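Local coordinates for protein BugD (Bordetella pertussis Tohama I, PDB 2F5X) that serves as a periplasmic solute receptor of the tripartite tricarboxylate transporter family and binds aspartic acid, probably for uptake into the cell, at residues Q290-V293 against K294-P298. Sequence-based numbering, arbitrary orientation.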
# COMPACT_ATOMS: atom_id res chain seq x y z
N GLN A 290 -4.83 -8.63 -13.62
CA GLN A 290 -4.62 -7.93 -14.90
C GLN A 290 -5.72 -6.87 -15.09
O GLN A 290 -5.43 -5.73 -15.46
CB GLN A 290 -4.59 -8.93 -16.06
CG GLN A 290 -4.54 -8.31 -17.46
CD GLN A 290 -4.64 -9.35 -18.57
OE1 GLN A 290 -5.40 -10.32 -18.45
NE2 GLN A 290 -3.88 -9.15 -19.64
N ALA A 291 -6.96 -7.26 -14.81
CA ALA A 291 -8.12 -6.36 -14.95
C ALA A 291 -8.01 -5.18 -13.99
O ALA A 291 -8.34 -4.04 -14.35
CB ALA A 291 -9.42 -7.11 -14.71
N LYS A 292 -7.56 -5.45 -12.77
CA LYS A 292 -7.38 -4.40 -11.77
C LYS A 292 -6.37 -3.36 -12.24
O LYS A 292 -6.64 -2.16 -12.18
CB LYS A 292 -6.96 -4.99 -10.41
CG LYS A 292 -6.83 -3.94 -9.28
CD LYS A 292 -8.19 -3.31 -8.91
CE LYS A 292 -9.13 -4.29 -8.23
NZ LYS A 292 -10.45 -3.66 -7.94
N VAL A 293 -5.21 -3.82 -12.70
CA VAL A 293 -4.18 -2.91 -13.22
C VAL A 293 -4.69 -2.10 -14.42
O VAL A 293 -4.47 -0.89 -14.51
CB VAL A 293 -2.87 -3.67 -13.58
CG1 VAL A 293 -1.85 -2.74 -14.28
CG2 VAL A 293 -2.25 -4.28 -12.32
N LYS A 294 -5.39 -2.78 -15.33
CA LYS A 294 -5.95 -2.16 -16.53
C LYS A 294 -6.90 -1.01 -16.19
O LYS A 294 -6.87 0.04 -16.86
CB LYS A 294 -6.67 -3.21 -17.39
CG LYS A 294 -7.32 -2.66 -18.66
CD LYS A 294 -8.12 -3.72 -19.41
CE LYS A 294 -9.01 -3.11 -20.50
NZ LYS A 294 -10.05 -4.08 -20.97
N GLN A 295 -7.72 -1.19 -15.16
CA GLN A 295 -8.66 -0.16 -14.73
C GLN A 295 -7.96 0.95 -13.95
O GLN A 295 -8.27 2.13 -14.11
CB GLN A 295 -9.78 -0.78 -13.87
CG GLN A 295 -10.93 0.17 -13.54
CD GLN A 295 -10.61 1.13 -12.40
OE1 GLN A 295 -9.82 0.80 -11.51
NE2 GLN A 295 -11.22 2.31 -12.43
N GLN A 296 -6.99 0.56 -13.12
CA GLN A 296 -6.41 1.49 -12.14
C GLN A 296 -5.43 2.50 -12.71
O GLN A 296 -5.43 3.67 -12.29
CB GLN A 296 -5.77 0.72 -10.99
CG GLN A 296 -6.80 0.11 -10.04
CD GLN A 296 -7.26 1.09 -8.99
OE1 GLN A 296 -6.57 1.32 -8.00
NE2 GLN A 296 -8.44 1.69 -9.20
N VAL A 297 -4.59 2.08 -13.65
CA VAL A 297 -3.61 2.99 -14.22
C VAL A 297 -4.28 4.25 -14.81
O VAL A 297 -3.93 5.36 -14.42
CB VAL A 297 -2.61 2.30 -15.21
CG1 VAL A 297 -1.67 3.33 -15.83
CG2 VAL A 297 -1.79 1.23 -14.48
N PRO A 298 -5.26 4.11 -15.71
CA PRO A 298 -5.94 5.30 -16.24
C PRO A 298 -6.71 6.07 -15.17
O PRO A 298 -6.79 7.31 -15.26
CB PRO A 298 -6.90 4.73 -17.30
CG PRO A 298 -6.43 3.34 -17.57
CD PRO A 298 -5.78 2.86 -16.32
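K292 lays its aliphatic chain beside that of Q296, one turn further along the same helix, and its CD comes within 3.9 Å of Q296 CG. The bend at chi2 (66°) carries CD toward Q296 CG, while the rest of the lysine runs outward from the helix. Q296 CG also sits 3.1 Å from K292 O, the carbonyl that accepts the bond from Q296 N (2.9 Å) and a weak second one from Q295 N. Next to this pair V293 and V297 lie side by side, with V293 CG1 4.0 Å from V297 CG2. The first branch is anti to its own backbone N and the second anti to its own carbonyl carbon, a combination that turns the two methyls toward each other. V297 N reaches V293 O in a nearly straight bond (172°). The backbone bonds K294 to Q290 and Q295 to A291 complete the i to i+4 ladder, which breaks at P298, whose nitrogen has no hydrogen to give, and the helix kinks there. The amide NE2 of Q296 binds Q295 OE1 at 2.8 Å, in the carbonyl plane and on a lone pair, while Q296 OE1 accepts the indole N-H groups of W238 and W300, so both ends of this buried amide are engaged. Helix 286-306 packs its V293 and V297 side on Y99 and helix 83-86; from strand 236-244, W238 lies against K292 and V293, and W242 against V293.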